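Local structure of NADH-rubredoxin oxidoreductase (Clostridium acetobutylicum, 3KLJ) at residues I54-I64 with L130-K140. The protein passes electrons from NADH through its bound FAD to rubredoxin, feeding the chain of proteins that scavenges dioxygen in this anaerobe. Numbering follows the deposited sequence. Where two conformers were deposited one is given.
Sequences IIAKNKSIDDI and LYSYDDALKIK. With FAD (flavin-adenine dinucleotide), chain B.
With CG trans to its backbone N (chi1 177°), Tyr133 extends its ring from the first turn of helix 133-146 to meet Ile61. Ile61 CB sits over the centre of one face of the Tyr133 ring, 3.7 Å from the ring centroid, a CH-pi contact suited to a beta-branched residue. Ile54 meets the ring otherwise: its CD1 lies in plane at the edge, while CG2 approaches Tyr133 CE1 obliquely at 3.7 Å. Small Ala136 fits next, its CB letting Ile54 CG2 come to 4.1 Å. Further along, the Ile55 and Lys140 side chains run past each other in opposite directions, Ile55 CG1 to Lys140 CG 3.9 Å. Bent at chi3 (82°), the lysine brings NZ 2.7 Å from OD1 of Asn58 in one of its two conformers, a hydrogen bond, tilted 19° from the carbonyl plane, that the other may not keep; asparagine, more tolerant of positive phi than most residues, suits this turn after helix 51-56. The contact thus joins the FAD-binding domain to the NADH-binding domain of this glutathione-reductase-like fold. Where helix 133-146 begins, Ser132 and Asp135 form a capping box: Asp135 N donates to Ser132 OG (3.0 Å), and Asp135 OD1 receives Tyr131 N and Ser132 N from opposite faces of its carboxylate. Just before this cap, Tyr131 OH donates to the FAD phosphate oxygen O1A at 2.5 Å, and Leu130 CD2 packs on the flavin methyl C7M.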
loop_
_atom_site.group_PDB
_atom_site.type_symbol
_atom_site.label_atom_id
_atom_site.label_comp_id
_atom_site.label_asym_id
_atom_site.label_seq_id
_atom_site.Cartn_x
_atom_site.Cartn_y
_atom_site.Cartn_z
ATOM N N ILE A 54 -3.660 6.641 -14.646
ATOM C CA ILE A 54 -4.653 6.116 -15.579
ATOM C C ILE A 54 -5.845 7.082 -15.581
ATOM O O ILE A 54 -6.372 7.442 -16.634
ATOM C CB ILE A 54 -5.113 4.668 -15.177
ATOM C CG1 ILE A 54 -3.919 3.707 -15.060
ATOM C CG2 ILE A 54 -6.195 4.141 -16.120
ATOM C CD1 ILE A 54 -3.033 3.610 -16.293
ATOM N N ILE A 55 -6.229 7.523 -14.385
ATOM C CA ILE A 55 -7.285 8.513 -14.214
ATOM C C ILE A 55 -6.794 9.920 -14.623
ATOM O O ILE A 55 -7.363 10.525 -15.526
ATOM C CB ILE A 55 -7.853 8.480 -12.762
ATOM C CG1 ILE A 55 -8.581 7.150 -12.508
ATOM C CG2 ILE A 55 -8.794 9.658 -12.510
ATOM C CD1 ILE A 55 -8.628 6.719 -11.056
ATOM N N ALA A 56 -5.726 10.418 -13.990
ATOM C CA ALA A 56 -5.259 11.800 -14.218
ATOM C C ALA A 56 -4.725 12.133 -15.623
ATOM O O ALA A 56 -4.922 13.251 -16.111
ATOM C CB ALA A 56 -4.231 12.215 -13.148
ATOM N N LYS A 57 -4.039 11.182 -16.256
ATOM C CA LYS A 57 -3.363 11.438 -17.536
ATOM C C LYS A 57 -3.922 10.630 -18.700
ATOM O O LYS A 57 -3.396 10.708 -19.823
ATOM C CB LYS A 57 -1.860 11.173 -17.414
ATOM C CG LYS A 57 -1.049 12.263 -16.680
ATOM C CD LYS A 57 0.358 11.743 -16.440
ATOM C CE LYS A 57 1.244 12.749 -15.715
ATOM N NZ LYS A 57 2.462 12.042 -15.239
ATOM N N ASN A 58 -4.991 9.877 -18.440
ATOM C CA ASN A 58 -5.621 9.040 -19.470
ATOM C C ASN A 58 -4.637 8.007 -20.044
ATOM O O ASN A 58 -4.691 7.673 -21.230
ATOM C CB ASN A 58 -6.236 9.919 -20.579
ATOM C CG ASN A 58 -7.072 9.126 -21.572
ATOM O OD1 ASN A 58 -7.845 8.252 -21.192
ATOM N ND2 ASN A 58 -6.911 9.431 -22.854
ATOM N N LYS A 59 -3.727 7.523 -19.199
ATOM C CA LYS A 59 -2.794 6.463 -19.581
ATOM C C LYS A 59 -3.510 5.111 -19.564
ATOM O O LYS A 59 -4.529 4.954 -18.887
ATOM C CB LYS A 59 -1.564 6.465 -18.656
ATOM C CG LYS A 59 -0.596 7.622 -18.987
ATOM C CD LYS A 59 0.597 7.659 -18.043
ATOM C CE LYS A 59 1.577 8.763 -18.463
ATOM N NZ LYS A 59 2.053 8.592 -19.864
ATOM N N SER A 60 -2.993 4.143 -20.318
ATOM C CA SER A 60 -3.570 2.797 -20.344
ATOM C C SER A 60 -2.701 1.784 -19.599
ATOM O O SER A 60 -1.668 2.149 -18.999
ATOM C CB SER A 60 -3.830 2.343 -21.783
ATOM O OG SER A 60 -2.620 2.250 -22.511
ATOM N N ILE A 61 -3.140 0.521 -19.609
ATOM C CA ILE A 61 -2.423 -0.563 -18.939
ATOM C C ILE A 61 -0.989 -0.681 -19.459
ATOM O O ILE A 61 -0.042 -0.831 -18.683
ATOM C CB ILE A 61 -3.192 -1.938 -19.012
ATOM C CG1 ILE A 61 -2.414 -3.067 -18.316
ATOM C CG2 ILE A 61 -3.530 -2.341 -20.465
ATOM C CD1 ILE A 61 -2.276 -2.931 -16.795
ATOM N N ASP A 62 -0.849 -0.584 -20.774
ATOM C CA ASP A 62 0.446 -0.666 -21.441
ATOM C C ASP A 62 1.498 0.305 -20.897
ATOM O O ASP A 62 2.682 -0.031 -20.866
ATOM C CB ASP A 62 0.247 -0.481 -22.940
ATOM C CG ASP A 62 -0.919 -1.301 -23.461
ATOM O OD1 ASP A 62 -0.912 -2.535 -23.229
ATOM O OD2 ASP A 62 -1.840 -0.721 -24.082
ATOM N N ASP A 63 1.056 1.485 -20.451
ATOM C CA ASP A 63 1.958 2.503 -19.926
ATOM C C ASP A 63 2.457 2.209 -18.517
ATOM O O ASP A 63 3.409 2.849 -18.069
ATOM C CB ASP A 63 1.290 3.878 -19.909
ATOM C CG ASP A 63 0.738 4.269 -21.245
ATOM O OD1 ASP A 63 1.441 4.085 -22.262
ATOM O OD2 ASP A 63 -0.406 4.757 -21.271
ATOM N N ILE A 64 1.808 1.279 -17.811
ATOM C CA ILE A 64 2.191 0.986 -16.424
ATOM C C ILE A 64 2.682 -0.441 -16.159
ATOM O O ILE A 64 3.090 -0.754 -15.035
ATOM C CB ILE A 64 1.096 1.390 -15.380
ATOM C CG1 ILE A 64 -0.216 0.617 -15.600
ATOM C CG2 ILE A 64 0.888 2.922 -15.363
ATOM C CD1 ILE A 64 -1.141 0.639 -14.383
ATOM N N LEU A 130 -10.512 1.766 -5.499
ATOM C CA LEU A 130 -9.407 1.728 -6.415
ATOM C C LEU A 130 -8.353 0.769 -5.880
ATOM O O LEU A 130 -7.622 1.092 -4.934
ATOM C CB LEU A 130 -8.829 3.136 -6.603
ATOM C CG LEU A 130 -7.610 3.296 -7.510
ATOM C CD1 LEU A 130 -7.927 2.789 -8.918
ATOM C CD2 LEU A 130 -7.147 4.754 -7.536
ATOM N N TYR A 131 -8.302 -0.413 -6.476
ATOM C CA TYR A 131 -7.220 -1.350 -6.226
ATOM C C TYR A 131 -6.563 -1.767 -7.539
ATOM O O TYR A 131 -5.336 -1.738 -7.655
ATOM C CB TYR A 131 -7.678 -2.591 -5.440
ATOM C CG TYR A 131 -6.478 -3.316 -4.871
ATOM C CD1 TYR A 131 -5.891 -2.882 -3.684
ATOM C CD2 TYR A 131 -5.887 -4.385 -5.551
ATOM C CE1 TYR A 131 -4.762 -3.499 -3.172
ATOM C CE2 TYR A 131 -4.756 -5.012 -5.047
ATOM C CZ TYR A 131 -4.198 -4.554 -3.851
ATOM O OH TYR A 131 -3.084 -5.160 -3.313
ATOM N N SER A 132 -7.392 -2.126 -8.520
ATOM C CA SER A 132 -6.935 -2.739 -9.768
ATOM C C SER A 132 -7.051 -1.811 -10.969
ATOM O O SER A 132 -7.717 -0.778 -10.904
ATOM C CB SER A 132 -7.753 -3.987 -10.046
ATOM O OG SER A 132 -9.078 -3.619 -10.366
ATOM N N TYR A 133 -6.414 -2.191 -12.073
ATOM C CA TYR A 133 -6.549 -1.426 -13.318
ATOM C C TYR A 133 -8.009 -1.353 -13.770
ATOM O O TYR A 133 -8.467 -0.304 -14.213
ATOM C CB TYR A 133 -5.664 -2.003 -14.420
ATOM C CG TYR A 133 -5.811 -1.286 -15.748
ATOM C CD1 TYR A 133 -5.239 -0.027 -15.951
ATOM C CD2 TYR A 133 -6.537 -1.861 -16.800
ATOM C CE1 TYR A 133 -5.379 0.643 -17.172
ATOM C CE2 TYR A 133 -6.681 -1.193 -18.029
ATOM C CZ TYR A 133 -6.100 0.052 -18.201
ATOM O OH TYR A 133 -6.226 0.716 -19.404
ATOM N N ASP A 134 -8.735 -2.467 -13.654
ATOM C CA ASP A 134 -10.166 -2.485 -13.991
ATOM C C ASP A 134 -10.981 -1.550 -13.088
ATOM O O ASP A 134 -11.933 -0.925 -13.548
ATOM C CB ASP A 134 -10.723 -3.912 -13.963
ATOM C CG ASP A 134 -10.333 -4.725 -15.200
ATOM O OD1 ASP A 134 -9.873 -4.145 -16.206
ATOM O OD2 ASP A 134 -10.484 -5.961 -15.168
ATOM N N ASP A 135 -10.594 -1.458 -11.814
ATOM C CA ASP A 135 -11.186 -0.514 -10.866
ATOM C C ASP A 135 -11.058 0.921 -11.374
ATOM O O ASP A 135 -12.050 1.652 -11.438
ATOM C CB ASP A 135 -10.502 -0.610 -9.492
ATOM C CG ASP A 135 -10.968 -1.810 -8.668
ATOM O OD1 ASP A 135 -10.222 -2.211 -7.751
ATOM O OD2 ASP A 135 -12.070 -2.334 -8.911
ATOM N N ALA A 136 -9.831 1.307 -11.733
ATOM C CA ALA A 136 -9.555 2.631 -12.279
ATOM C C ALA A 136 -10.495 2.957 -13.439
ATOM O O ALA A 136 -11.104 4.019 -13.447
ATOM C CB ALA A 136 -8.099 2.751 -12.712
ATOM N N LEU A 137 -10.622 2.035 -14.392
ATOM C CA LEU A 137 -11.505 2.222 -15.551
ATOM C C LEU A 137 -12.960 2.435 -15.142
ATOM O O LEU A 137 -13.620 3.337 -15.653
ATOM C CB LEU A 137 -11.405 1.033 -16.518
ATOM C CG LEU A 137 -10.137 0.828 -17.354
ATOM C CD1 LEU A 137 -10.375 -0.278 -18.373
ATOM C CD2 LEU A 137 -9.715 2.112 -18.065
ATOM N N LYS A 138 -13.454 1.598 -14.229
ATOM C CA LYS A 138 -14.813 1.735 -13.696
ATOM C C LYS A 138 -15.019 3.115 -13.050
ATOM O O LYS A 138 -16.056 3.759 -13.254
ATOM C CB LYS A 138 -15.120 0.618 -12.691
ATOM C CG LYS A 138 -15.373 -0.750 -13.318
ATOM C CD LYS A 138 -15.686 -1.793 -12.246
ATOM C CE LYS A 138 -15.353 -3.208 -12.710
ATOM N NZ LYS A 138 -16.259 -3.702 -13.798
ATOM N N ILE A 139 -14.036 3.564 -12.274
ATOM C CA ILE A 139 -14.078 4.910 -11.698
ATOM C C ILE A 139 -14.039 5.988 -12.783
ATOM O O ILE A 139 -14.817 6.940 -12.731
ATOM C CB ILE A 139 -12.951 5.149 -10.650
ATOM C CG1 ILE A 139 -13.179 4.257 -9.425
ATOM C CG2 ILE A 139 -12.934 6.608 -10.232
ATOM C CD1 ILE A 139 -11.913 3.855 -8.692
ATOM N N LYS A 140 -13.138 5.840 -13.757
ATOM C CA LYS A 140 -13.042 6.792 -14.873
ATOM C C LYS A 140 -14.411 7.064 -15.480
ATOM O O LYS A 140 -14.805 8.217 -15.647
ATOM C CB LYS A 140 -12.105 6.272 -15.968
ATOM C CG LYS A 140 -10.621 6.535 -15.728
ATOM C CD LYS A 140 -9.844 6.421 -17.038
ATOM C CE LYS A 140 -9.941 7.699 -17.844
ATOM N NZ LYS A 140 -9.506 7.500 -19.252
HETATM P PA FAD B . -0.375 -6.749 -5.534
HETATM O O1A FAD B . -1.749 -6.596 -4.939
HETATM O O2A FAD B . 0.096 -5.505 -6.248
HETATM O O5B FAD B . -0.361 -7.993 -6.533
HETATM C C5B FAD B . -0.902 -9.243 -6.146
HETATM C C4B FAD B . -1.544 -9.914 -7.360
HETATM O O4B FAD B . -1.982 -11.226 -7.007
HETATM C C3B FAD B . -2.781 -9.150 -7.824
HETATM O O3B FAD B . -2.683 -8.910 -9.219
HETATM C C2B FAD B . -3.953 -10.059 -7.502
HETATM O O2B FAD B . -4.969 -10.000 -8.478
HETATM C C1B FAD B . -3.301 -11.434 -7.483
HETATM N N9A FAD B . -4.017 -12.418 -6.651
HETATM C C8A FAD B . -4.691 -12.192 -5.481
HETATM N N7A FAD B . -5.200 -13.368 -5.043
HETATM C C5A FAD B . -4.857 -14.343 -5.909
HETATM C C6A FAD B . -5.124 -15.712 -5.938
HETATM N N6A FAD B . -6.062 -16.228 -5.142
HETATM N N1A FAD B . -4.630 -16.466 -6.988
HETATM C C2A FAD B . -3.886 -15.877 -7.994
HETATM N N3A FAD B . -3.636 -14.518 -7.962
HETATM C C4A FAD B . -4.112 -13.760 -6.930
HETATM N N1 FAD B . 2.755 1.802 -2.333
HETATM C C2 FAD B . 3.785 2.677 -2.062
HETATM O O2 FAD B . 4.795 2.265 -1.518
HETATM N N3 FAD B . 3.700 4.006 -2.423
HETATM C C4 FAD B . 2.569 4.475 -3.047
HETATM O O4 FAD B . 2.518 5.672 -3.343
HETATM C C4X FAD B . 1.505 3.602 -3.318
HETATM N N5 FAD B . 0.357 4.047 -3.955
HETATM C C5X FAD B . -0.683 3.178 -4.223
HETATM C C6 FAD B . -1.843 3.637 -4.862
HETATM C C7 FAD B . -2.886 2.738 -5.137
HETATM C C7M FAD B . -4.130 3.224 -5.820
HETATM C C8 FAD B . -2.774 1.398 -4.766
HETATM C C8M FAD B . -3.881 0.413 -5.043
HETATM C C9 FAD B . -1.623 0.952 -4.127
HETATM C C9A FAD B . -0.573 1.836 -3.858
HETATM N N10 FAD B . 0.581 1.380 -3.224
HETATM C C10 FAD B . 1.614 2.258 -2.958
HETATM C "C1'" FAD B . 0.694 -0.050 -2.809
HETATM C "C2'" FAD B . 1.486 -0.885 -3.792
HETATM O "O2'" FAD B . 0.774 -0.932 -5.012
HETATM C "C3'" FAD B . 1.616 -2.273 -3.196
HETATM O "O3'" FAD B . 2.424 -2.216 -2.035
HETATM C "C4'" FAD B . 2.227 -3.282 -4.154
HETATM O "O4'" FAD B . 1.471 -3.347 -5.357
HETATM C "C5'" FAD B . 2.196 -4.652 -3.491
HETATM O "O5'" FAD B . 2.582 -5.594 -4.459
HETATM P P FAD B . 2.189 -7.122 -4.270
HETATM O O1P FAD B . 2.778 -7.920 -5.422
HETATM O O2P FAD B . 2.581 -7.624 -2.903
HETATM O O3P FAD B . 0.575 -7.158 -4.301
#